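PDB 4M3O: KLLA0F12672p from Kluyveromyces lactis, which probably removes phosphate from the C-terminal repeats of RNA polymerase II, and is seen here as its zinc-binding N-terminal domain. Local coordinates for residues M49-I52 with S53-T57; T57-D60 with Y61-V65; K72-Y76 with P77-K81; E110-T113 with K114-R118; S120-Y123 with Q124-S128. One frame throughout, in Å; residues are numbered along the deposited sequence.

Interaction 1: residues M49-I52 with S53-T57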
# COMPACT_ATOMS: atom_id res chain seq x y z
N MET A 49 6.93 -3.38 2.85
CA MET A 49 5.53 -3.75 2.91
C MET A 49 5.03 -3.62 4.35
O MET A 49 3.95 -3.01 4.62
CB MET A 49 5.47 -5.15 2.34
CG MET A 49 4.19 -5.62 1.79
SD MET A 49 3.37 -4.57 0.57
CE MET A 49 1.86 -5.48 0.81
N LYS A 50 5.84 -4.04 5.31
CA LYS A 50 5.46 -3.89 6.73
C LYS A 50 5.52 -2.43 7.19
O LYS A 50 4.69 -2.00 7.99
CB LYS A 50 6.33 -4.69 7.64
CG LYS A 50 6.30 -6.20 7.43
CD LYS A 50 7.60 -6.83 8.02
CE LYS A 50 7.65 -8.33 7.76
NZ LYS A 50 6.90 -9.11 8.79
N TYR A 51 6.47 -1.68 6.65
CA TYR A 51 6.57 -0.25 6.95
C TYR A 51 5.34 0.56 6.44
O TYR A 51 4.82 1.41 7.12
CB TYR A 51 7.87 0.29 6.34
CG TYR A 51 8.05 1.77 6.41
CD1 TYR A 51 8.36 2.39 7.61
CD2 TYR A 51 7.90 2.56 5.27
CE1 TYR A 51 8.52 3.78 7.69
CE2 TYR A 51 8.09 3.94 5.31
CZ TYR A 51 8.40 4.55 6.53
OH TYR A 51 8.53 5.92 6.54
N ILE A 52 4.91 0.28 5.20
CA ILE A 52 3.73 0.92 4.54
C ILE A 52 2.48 0.98 5.38
O ILE A 52 1.70 1.91 5.27
CB ILE A 52 3.36 0.11 3.27
CG1 ILE A 52 4.47 0.18 2.28
CG2 ILE A 52 2.19 0.69 2.54
CD1 ILE A 52 5.10 1.52 2.28
N SER A 53 2.24 -0.10 6.13
CA SER A 53 0.99 -0.34 6.77
C SER A 53 0.65 0.79 7.67
O SER A 53 -0.52 1.09 7.86
CB SER A 53 0.99 -1.70 7.52
OG SER A 53 2.01 -1.72 8.55
N ARG A 54 1.67 1.42 8.29
CA ARG A 54 1.38 2.56 9.17
C ARG A 54 0.69 3.72 8.44
O ARG A 54 -0.04 4.49 9.04
CB ARG A 54 2.66 3.07 9.81
CG ARG A 54 3.53 3.93 8.89
CD ARG A 54 4.86 4.22 9.63
NE ARG A 54 5.54 2.95 9.93
CZ ARG A 54 6.67 2.82 10.63
NH1 ARG A 54 7.38 3.85 11.03
NH2 ARG A 54 7.14 1.61 10.81
N PHE A 55 0.88 3.82 7.13
CA PHE A 55 0.24 4.89 6.40
C PHE A 55 -1.08 4.48 5.70
O PHE A 55 -1.55 5.23 4.91
CB PHE A 55 1.19 5.43 5.34
CG PHE A 55 2.47 5.96 5.92
CD1 PHE A 55 3.69 5.35 5.65
CD2 PHE A 55 2.43 7.00 6.85
CE1 PHE A 55 4.85 5.83 6.24
CE2 PHE A 55 3.58 7.50 7.42
CZ PHE A 55 4.79 6.92 7.13
N LEU A 56 -1.59 3.26 5.91
CA LEU A 56 -2.75 2.80 5.16
C LEU A 56 -3.88 2.39 6.07
O LEU A 56 -3.66 1.69 7.07
CB LEU A 56 -2.39 1.63 4.26
CG LEU A 56 -1.43 1.96 3.11
CD1 LEU A 56 -1.08 0.63 2.49
CD2 LEU A 56 -1.99 2.86 2.07
N THR A 57 -5.10 2.82 5.74
CA THR A 57 -6.30 2.23 6.33
C THR A 57 -6.71 1.11 5.42
O THR A 57 -6.18 0.97 4.31
CB THR A 57 -7.47 3.21 6.40
OG1 THR A 57 -7.84 3.61 5.05
CG2 THR A 57 -7.09 4.40 7.23
O HOH W 1 4.75 -0.25 10.19
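I52 and L56 meet on the inner side of the turn that follows helix 46-52. The two side chains lie next to each other and point the same way. I52 CG2 presses on L56 CD1 at 3.3 Å, closer than a usual carbon contact. Beside them Y51 and F55 form an offset edge-to-face pair, with ring centroids 5.6 Å apart and planes at 79°. The edge of F55 is turned to the face of Y51, and F55 CE1 is 3.8 Å from Y51 CZ. Y51 and I52 also pack on helix 5-13, which covers this tight part.

The other side is looser and wetter. R54 is bent at chi3 (60°), which folds the chain back and lays one face of its guanidinium over Y51 CD1, with CZ 3.5 Å from that carbon. The planes are 49° apart, so this is no flat stack. R54 NE gives only a weak bond to Y51 O. A water bridges K50 O and R54 NH2. S53 OG donates to the same K50 O at 2.8 Å, so two donors hold that carbonyl.

Two backbone bonds, F55 N to I52 O at 2.8 Å and L56 N to S53 O at 3.1 Å, close successive overlapping beta turns that carry the chain from helix 46-52 toward helix 58-70.

Interaction 2: residues T57-D60 with Y61-V65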
# COMPACT_ATOMS: atom_id res chain seq x y z
N THR A 57 -5.10 2.82 5.74
CA THR A 57 -6.30 2.23 6.33
C THR A 57 -6.71 1.11 5.42
O THR A 57 -6.18 0.97 4.31
CB THR A 57 -7.47 3.21 6.40
OG1 THR A 57 -7.84 3.61 5.05
CG2 THR A 57 -7.09 4.40 7.23
N LYS A 58 -7.67 0.31 5.86
CA LYS A 58 -8.14 -0.78 5.08
C LYS A 58 -8.73 -0.28 3.74
O LYS A 58 -8.55 -0.92 2.68
CB LYS A 58 -9.24 -1.55 5.82
CG LYS A 58 -8.83 -2.42 6.97
CD LYS A 58 -10.06 -3.10 7.55
CE LYS A 58 -9.83 -4.43 8.25
NZ LYS A 58 -8.77 -4.36 9.24
N GLN A 59 -9.46 0.86 3.79
CA GLN A 59 -10.03 1.46 2.60
C GLN A 59 -8.97 2.08 1.67
O GLN A 59 -9.12 2.00 0.48
CB GLN A 59 -11.01 2.58 2.97
CG GLN A 59 -11.75 3.12 1.72
CD GLN A 59 -12.52 2.01 1.06
OE1 GLN A 59 -13.28 1.32 1.72
NE2 GLN A 59 -12.27 1.77 -0.23
N ASP A 60 -7.95 2.73 2.20
CA ASP A 60 -6.87 3.24 1.35
C ASP A 60 -6.16 2.12 0.63
O ASP A 60 -5.73 2.30 -0.48
CB ASP A 60 -5.75 3.96 2.15
CG ASP A 60 -6.21 5.16 2.93
OD1 ASP A 60 -7.24 5.80 2.53
OD2 ASP A 60 -5.52 5.43 3.96
N TYR A 61 -6.02 0.97 1.29
CA TYR A 61 -5.44 -0.22 0.66
C TYR A 61 -6.32 -0.74 -0.48
O TYR A 61 -5.82 -0.94 -1.58
CB TYR A 61 -5.14 -1.37 1.66
CG TYR A 61 -4.47 -2.55 0.98
CD1 TYR A 61 -3.09 -2.54 0.66
CD2 TYR A 61 -5.19 -3.66 0.61
CE1 TYR A 61 -2.47 -3.61 0.04
CE2 TYR A 61 -4.58 -4.72 -0.04
CZ TYR A 61 -3.22 -4.69 -0.33
OH TYR A 61 -2.69 -5.76 -0.98
N ALA A 62 -7.60 -0.91 -0.23
CA ALA A 62 -8.55 -1.28 -1.32
C ALA A 62 -8.49 -0.31 -2.49
O ALA A 62 -8.53 -0.74 -3.64
CB ALA A 62 -10.00 -1.34 -0.81
N ASP A 63 -8.37 0.99 -2.22
CA ASP A 63 -8.24 1.94 -3.30
C ASP A 63 -6.89 1.80 -4.02
O ASP A 63 -6.83 1.92 -5.25
CB ASP A 63 -8.40 3.37 -2.77
CG ASP A 63 -9.76 3.60 -2.02
OD1 ASP A 63 -10.74 2.84 -2.20
OD2 ASP A 63 -9.84 4.54 -1.20
N LEU A 64 -5.80 1.56 -3.25
CA LEU A 64 -4.51 1.22 -3.83
C LEU A 64 -4.65 0.11 -4.89
O LEU A 64 -4.12 0.19 -6.02
CB LEU A 64 -3.52 0.84 -2.73
CG LEU A 64 -2.04 0.58 -3.07
CD1 LEU A 64 -1.14 0.35 -1.89
CD2 LEU A 64 -1.88 -0.61 -3.96
N VAL A 65 -5.35 -0.95 -4.52
CA VAL A 65 -5.50 -2.10 -5.37
C VAL A 65 -6.23 -1.65 -6.64
O VAL A 65 -5.89 -2.07 -7.72
CB VAL A 65 -6.31 -3.20 -4.62
CG1 VAL A 65 -6.84 -4.27 -5.56
CG2 VAL A 65 -5.47 -3.87 -3.53
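Q59, inside the capping box of T57 and D60, meets D63 one turn on in helix 58-70. In the box, D60 N donates to T57 OG1 at 3.0 Å. T57 N returns a bond to D60 OD2 at 3.2 Å, reaching it from above the carboxylate plane. The first bond caps the helix start; the second holds the D60 carboxylate. The negative charge of D60 in this first turn probably also suits the helix dipole.

Q59 is bent at chi2 (59°), which curls its amide along the helix toward D63. The D63 carboxylate comes back to meet it, with CG set beside its own backbone N (chi1 -57°). Amide and carboxylate planes are 38° apart. With an alanine at D63, the Q59 amide would probably lose its acceptor and be left to swing about on the helix surface.

Y61 has CG anti to its backbone N, and its hydroxyl bonds S120 of helix 114-125. In the backbone, A62 N bonds K58 O at 3.1 Å. The Q59-D63 bond itself is short: NE2 to OD1 is 2.7 Å, with OD1 lying in the amide plane of Q59 while NE2 stands above the carboxylate plane.

Interaction 3: residues K72-Y76 with P77-K81. With ZN (zinc ion), chain C.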
# COMPACT_ATOMS: atom_id res chain seq x y z
N LYS A 72 -2.82 -1.56 -15.02
CA LYS A 72 -2.52 -2.95 -15.30
C LYS A 72 -1.49 -3.60 -14.35
O LYS A 72 -0.71 -4.46 -14.74
CB LYS A 72 -2.18 -3.16 -16.76
CG LYS A 72 -3.33 -2.71 -17.66
CD LYS A 72 -2.99 -2.90 -19.12
CE LYS A 72 -3.87 -2.00 -19.99
NZ LYS A 72 -3.35 -2.12 -21.37
N ARG A 73 -1.60 -3.29 -13.07
CA ARG A 73 -0.75 -4.06 -12.10
C ARG A 73 -1.60 -4.90 -11.18
O ARG A 73 -2.73 -4.48 -10.75
CB ARG A 73 0.15 -3.09 -11.37
CG ARG A 73 1.29 -2.64 -12.30
CD ARG A 73 1.73 -1.21 -12.12
NE ARG A 73 2.96 -1.18 -11.36
CZ ARG A 73 4.09 -0.59 -11.71
NH1 ARG A 73 4.22 0.11 -12.83
NH2 ARG A 73 5.11 -0.66 -10.88
N CYS A 74 -1.13 -6.13 -10.96
CA CYS A 74 -1.65 -6.94 -9.86
C CYS A 74 -1.83 -6.06 -8.61
O CYS A 74 -0.99 -5.19 -8.30
CB CYS A 74 -0.73 -8.11 -9.53
SG CYS A 74 -1.32 -9.16 -8.13
N GLY A 75 -2.95 -6.25 -7.96
CA GLY A 75 -3.32 -5.51 -6.78
C GLY A 75 -2.32 -5.58 -5.64
O GLY A 75 -2.08 -4.58 -4.96
N TYR A 76 -1.71 -6.72 -5.48
CA TYR A 76 -0.72 -6.94 -4.38
C TYR A 76 0.57 -6.19 -4.68
O TYR A 76 1.22 -6.47 -5.67
CB TYR A 76 -0.46 -8.43 -4.15
CG TYR A 76 0.27 -8.82 -2.86
CD1 TYR A 76 -0.14 -8.32 -1.62
CD2 TYR A 76 1.36 -9.72 -2.90
CE1 TYR A 76 0.47 -8.72 -0.46
CE2 TYR A 76 2.00 -10.14 -1.73
CZ TYR A 76 1.58 -9.61 -0.52
OH TYR A 76 2.14 -9.98 0.67
N PRO A 77 0.87 -5.15 -3.86
CA PRO A 77 1.94 -4.18 -4.15
C PRO A 77 3.36 -4.78 -4.37
O PRO A 77 4.12 -4.21 -5.08
CB PRO A 77 1.91 -3.20 -2.94
CG PRO A 77 0.59 -3.40 -2.30
CD PRO A 77 0.09 -4.77 -2.67
N LEU A 78 3.66 -5.94 -3.80
CA LEU A 78 4.93 -6.64 -4.05
C LEU A 78 5.05 -7.27 -5.44
O LEU A 78 6.12 -7.71 -5.80
CB LEU A 78 5.12 -7.75 -3.06
CG LEU A 78 5.42 -7.32 -1.62
CD1 LEU A 78 5.19 -8.56 -0.77
CD2 LEU A 78 6.89 -6.86 -1.51
N CYS A 79 3.97 -7.30 -6.20
CA CYS A 79 3.95 -8.01 -7.47
C CYS A 79 4.23 -7.08 -8.63
O CYS A 79 3.72 -5.94 -8.67
CB CYS A 79 2.56 -8.57 -7.68
SG CYS A 79 2.40 -9.81 -8.99
N SER A 80 4.95 -7.58 -9.63
CA SER A 80 5.21 -6.80 -10.83
C SER A 80 4.52 -7.42 -12.05
O SER A 80 4.84 -7.08 -13.16
CB SER A 80 6.73 -6.71 -11.06
OG SER A 80 7.26 -8.01 -11.19
N LYS A 81 3.57 -8.31 -11.84
CA LYS A 81 2.68 -8.72 -12.93
C LYS A 81 1.38 -7.91 -12.96
O LYS A 81 1.09 -7.10 -12.05
CB LYS A 81 2.35 -10.20 -12.82
CG LYS A 81 3.62 -11.00 -12.64
CD LYS A 81 3.39 -12.48 -12.53
CE LYS A 81 4.65 -13.12 -12.00
NZ LYS A 81 4.77 -14.50 -12.50
ZN ZN C . 0.40 -10.71 -8.34
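The zinc site takes two of its four ligands from this loop, C74 and C79, which bring their sulfurs to one ion. C74 SG and C79 SG each lie 2.3 Å from the zinc. In both residues SG stands anti to the backbone N (chi1 179° in C74, -166° in C79), which turns both sulfurs to the same ion. The side chains also touch, CB to CB, at 3.8 Å. C112 and H116 complete the site, giving a three-cysteine, one-histidine set as in zinc fingers.

The loop is shaped by its own backbone. A type I turn runs from Y76 to C79 and is closed by C79 N to Y76 O at 2.9 Å. C74 N donates to K81 O at 2.7 Å, which ties the two ends of the loop together. The sulfurs also accept from the backbone: K81 N to C79 SG is 3.4 Å, and Y76 N to C74 SG is a weaker bond. These N-H groups probably ease the charge of the thiolates.

Y76 and L78 lie side by side, with L78 CD1 3.7 Å from Y76 OH. The Y76 ring also meets H116 and packs on C119 and S120 of helix 114-125. P77 wedges against Y61 and L64 of helix 58-70. Its backbone bonds V43 of strand 42-43, and M49 of helix 46-52 covers Y76, P77 and L78.

Interaction 4: residues E110-T113 with K114-R118. With ZN (zinc ion), chain C.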
# COMPACT_ATOMS: atom_id res chain seq x y z
N GLU A 110 -8.45 -8.58 -10.30
CA GLU A 110 -7.67 -7.72 -9.42
C GLU A 110 -6.24 -8.24 -9.09
O GLU A 110 -5.34 -7.46 -8.76
CB GLU A 110 -8.46 -7.52 -8.13
CG GLU A 110 -9.79 -6.83 -8.32
CD GLU A 110 -10.54 -6.66 -7.01
OE1 GLU A 110 -10.16 -7.23 -5.96
OE2 GLU A 110 -11.56 -5.97 -7.05
N TYR A 111 -6.04 -9.54 -9.25
CA TYR A 111 -4.79 -10.19 -8.92
C TYR A 111 -4.37 -11.08 -10.04
O TYR A 111 -5.22 -11.57 -10.77
CB TYR A 111 -4.99 -11.01 -7.62
CG TYR A 111 -5.37 -10.10 -6.53
CD1 TYR A 111 -6.71 -9.94 -6.15
CD2 TYR A 111 -4.40 -9.33 -5.90
CE1 TYR A 111 -7.06 -9.03 -5.16
CE2 TYR A 111 -4.74 -8.43 -4.89
CZ TYR A 111 -6.07 -8.28 -4.53
OH TYR A 111 -6.40 -7.31 -3.56
N CYS A 112 -3.07 -11.38 -10.07
CA CYS A 112 -2.47 -12.31 -11.04
C CYS A 112 -2.90 -13.75 -10.78
O CYS A 112 -3.06 -14.53 -11.73
CB CYS A 112 -0.92 -12.22 -11.02
SG CYS A 112 -0.15 -12.65 -9.43
N THR A 113 -3.14 -14.09 -9.51
CA THR A 113 -3.36 -15.49 -9.03
C THR A 113 -4.24 -15.55 -7.78
O THR A 113 -4.47 -14.51 -7.13
CB THR A 113 -2.02 -16.15 -8.57
OG1 THR A 113 -1.38 -15.31 -7.57
CG2 THR A 113 -1.09 -16.32 -9.74
N LYS A 114 -4.68 -16.74 -7.39
CA LYS A 114 -5.48 -16.82 -6.17
C LYS A 114 -4.59 -16.56 -4.90
O LYS A 114 -5.04 -16.05 -3.85
CB LYS A 114 -6.11 -18.20 -6.07
CG LYS A 114 -7.16 -18.33 -4.98
CD LYS A 114 -7.05 -19.72 -4.38
CE LYS A 114 -5.79 -19.85 -3.52
NZ LYS A 114 -5.91 -21.01 -2.60
N ALA A 115 -3.34 -16.93 -5.04
CA ALA A 115 -2.34 -16.83 -4.02
C ALA A 115 -2.18 -15.34 -3.65
O ALA A 115 -2.25 -14.98 -2.44
CB ALA A 115 -1.04 -17.45 -4.54
N HIS A 116 -2.07 -14.49 -4.67
CA HIS A 116 -1.94 -13.02 -4.45
C HIS A 116 -3.22 -12.39 -3.97
O HIS A 116 -3.16 -11.49 -3.13
CB HIS A 116 -1.27 -12.32 -5.64
CG HIS A 116 0.23 -12.39 -5.59
ND1 HIS A 116 1.05 -11.75 -6.48
CD2 HIS A 116 1.05 -12.97 -4.67
CE1 HIS A 116 2.32 -11.98 -6.15
NE2 HIS A 116 2.34 -12.71 -5.05
N PHE A 117 -4.37 -12.88 -4.45
CA PHE A 117 -5.64 -12.60 -3.75
C PHE A 117 -5.56 -12.86 -2.21
O PHE A 117 -5.88 -11.99 -1.44
CB PHE A 117 -6.80 -13.41 -4.38
CG PHE A 117 -8.10 -13.25 -3.67
CD1 PHE A 117 -8.59 -12.03 -3.33
CD2 PHE A 117 -8.85 -14.38 -3.35
CE1 PHE A 117 -9.82 -11.90 -2.68
CE2 PHE A 117 -10.04 -14.26 -2.70
CZ PHE A 117 -10.56 -13.04 -2.38
N ARG A 118 -5.11 -14.03 -1.80
CA ARG A 118 -5.05 -14.39 -0.36
C ARG A 118 -4.00 -13.56 0.40
O ARG A 118 -4.21 -13.13 1.52
CB ARG A 118 -4.80 -15.92 -0.20
CG ARG A 118 -5.91 -16.82 -0.73
CD ARG A 118 -7.24 -16.50 -0.03
NE ARG A 118 -8.19 -17.62 -0.05
CZ ARG A 118 -9.50 -17.50 0.21
NH1 ARG A 118 -10.09 -16.34 0.44
NH2 ARG A 118 -10.26 -18.58 0.25
ZN ZN C . 0.40 -10.71 -8.34
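The second half of the zinc site sits at the start of helix 114-125, where C112 and H116 share the ion and T113 is the N-cap. C112 SG lies 2.3 Å from the zinc and H116 ND1 2.2 Å. C112 puts SG between its backbone N and carbonyl carbon (chi1 61°), folding the sulfur back toward the helix that carries H116.

T113 OG1 accepts from H116 N at 3.1 Å, the capping bond. T113 O takes F117 N at 3.1 Å in an almost straight bond. The cap thus fixes the backbone of H116 as well as beginning the helix.

F117 CA sits over one face of the Y111 ring, 3.9 Å from its centroid, a CH-pi contact. The two rings meet obliquely, Y111 CE1 to F117 CD1, at 3.8 Å. Y111 OH bonds S120 OG further along the helix. Were this tyrosine an alanine, the F117 backbone would probably lose the ring face it packs on, and S120 a hydroxyl partner.

H116 NE2 bonds the carboxylate of E154. With ND1 on the metal, this second bond fixes the turn of the imidazole. It would probably make ND1 a stronger donor to the zinc.

Interaction 5: residues S120-Y123 with Q124-S128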
# COMPACT_ATOMS: atom_id res chain seq x y z
N SER A 120 -3.03 -10.63 -0.30
CA SER A 120 -3.63 -9.32 -0.25
C SER A 120 -4.69 -9.15 0.82
O SER A 120 -4.64 -8.18 1.62
CB SER A 120 -4.20 -8.91 -1.65
OG SER A 120 -4.61 -7.54 -1.56
N GLN A 121 -5.62 -10.08 0.89
CA GLN A 121 -6.57 -10.16 2.00
C GLN A 121 -5.90 -10.29 3.41
O GLN A 121 -6.27 -9.60 4.37
CB GLN A 121 -7.35 -11.49 1.85
CG GLN A 121 -8.34 -11.48 0.72
CD GLN A 121 -9.21 -12.74 0.79
OE1 GLN A 121 -8.71 -13.86 0.82
NE2 GLN A 121 -10.50 -12.54 0.91
N PHE A 122 -4.89 -11.16 3.48
CA PHE A 122 -4.15 -11.40 4.70
C PHE A 122 -3.55 -10.09 5.20
O PHE A 122 -3.67 -9.74 6.40
CB PHE A 122 -3.07 -12.44 4.43
CG PHE A 122 -2.31 -12.92 5.65
CD1 PHE A 122 -1.15 -12.30 6.07
CD2 PHE A 122 -2.74 -14.05 6.39
CE1 PHE A 122 -0.42 -12.78 7.17
CE2 PHE A 122 -2.03 -14.50 7.53
CZ PHE A 122 -0.86 -13.86 7.89
N TYR A 123 -2.94 -9.35 4.28
CA TYR A 123 -2.36 -8.05 4.64
C TYR A 123 -3.45 -7.05 5.04
O TYR A 123 -3.30 -6.37 6.03
CB TYR A 123 -1.55 -7.51 3.47
CG TYR A 123 -0.80 -6.24 3.68
CD1 TYR A 123 0.38 -6.22 4.42
CD2 TYR A 123 -1.24 -5.05 3.10
CE1 TYR A 123 1.07 -5.03 4.59
CE2 TYR A 123 -0.54 -3.85 3.24
CZ TYR A 123 0.63 -3.85 4.00
OH TYR A 123 1.34 -2.68 4.12
N GLN A 124 -4.53 -6.96 4.26
CA GLN A 124 -5.58 -5.97 4.50
C GLN A 124 -6.26 -6.21 5.80
O GLN A 124 -6.54 -5.25 6.53
CB GLN A 124 -6.62 -5.96 3.36
CG GLN A 124 -7.64 -4.89 3.63
CD GLN A 124 -8.82 -4.93 2.71
OE1 GLN A 124 -9.38 -5.97 2.52
NE2 GLN A 124 -9.24 -3.78 2.19
N PHE A 125 -6.58 -7.48 6.08
CA PHE A 125 -7.20 -7.81 7.37
C PHE A 125 -6.44 -7.24 8.57
O PHE A 125 -7.05 -6.95 9.60
CB PHE A 125 -7.31 -9.33 7.56
CG PHE A 125 -8.25 -9.99 6.61
CD1 PHE A 125 -9.34 -9.34 6.12
CD2 PHE A 125 -8.07 -11.32 6.27
CE1 PHE A 125 -10.22 -9.97 5.25
CE2 PHE A 125 -8.92 -11.96 5.42
CZ PHE A 125 -10.02 -11.29 4.91
N GLN A 126 -5.13 -7.02 8.45
CA GLN A 126 -4.41 -6.55 9.61
C GLN A 126 -4.31 -5.02 9.65
O GLN A 126 -3.78 -4.49 10.57
CB GLN A 126 -2.99 -7.11 9.61
CG GLN A 126 -2.95 -8.64 9.68
CD GLN A 126 -1.55 -9.10 9.34
OE1 GLN A 126 -0.68 -9.00 10.15
NE2 GLN A 126 -1.33 -9.60 8.14
N LEU A 127 -4.74 -4.33 8.62
CA LEU A 127 -4.55 -2.90 8.65
C LEU A 127 -5.65 -2.29 9.56
O LEU A 127 -6.72 -2.85 9.72
CB LEU A 127 -4.72 -2.42 7.24
CG LEU A 127 -3.65 -2.18 6.23
CD1 LEU A 127 -2.25 -2.53 6.51
CD2 LEU A 127 -4.07 -2.42 4.76
N SER A 128 -5.37 -1.11 10.10
CA SER A 128 -6.23 -0.44 11.07
C SER A 128 -7.19 0.42 10.31
O SER A 128 -6.86 0.92 9.21
CB SER A 128 -5.32 0.46 11.94
OG SER A 128 -6.04 1.33 12.76
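Two torsions set the main contacts of Y123 with L127 and of F122 with Q126 in the last turns of helix 114-125. In Y123, CG anti to the backbone N (chi1 -176°) sends the ring outward from the helix, where L127 reaches one face. In Q126, CG takes the place beside the backbone N (chi1 -61°), and the extended chain runs back to F122.

L127 CD1 lies over the Y123 ring, toward its rim, in a CH-pi contact 4.3 Å from the centroid. L127 CD1 is 3.9 Å from Y123 CE2. The Y123 hydroxyl goes on to bond M49 O of helix 46-52, and the ring meets that of Y61. Q124 N bonds S120 O at 2.9 Å, while Q124 NE2 reaches K58 O on helix 58-70. This side joins three helices.

The outer side is built differently. The face of the F125 ring rests on a backbone oxygen: Q121 O is 3.0 Å from F125 CG. The same oxygen accepts F125 N at 2.7 Å.

Toward the end of the helix Q126 N bonds Y123 O, 3.1 Å away, from above the carbonyl plane. Q126 NE2 also bonds Q150 O, which ties in the C-terminal part of the chain. The same NE2 donates to F122 O at 2.9 Å, nearly straight at 173°, and comes within 3.4 Å of F122 CD1.

Interactions 3 and 4 are the two halves of one zinc site. Their centres are about 9 Å apart, and G75 N to E110 O, 2.8 Å, joins their backbones. S120 OG of interaction 5 lies 2.7 Å from both Y61 OH of interaction 2 and Y111 OH of interaction 4, linking helices 58-70 and 114-125 to the zinc-binding loop 110-113. Interactions 1 and 2 share T57. Interaction 1 meets interaction 5 through M49 O and Y123 OH, 2.7 Å apart, and interaction 3 through M49 CE and Y76 CE1, 3.7 Å apart. The nearest side-chain atom of M49 is about 11 Å from the zinc.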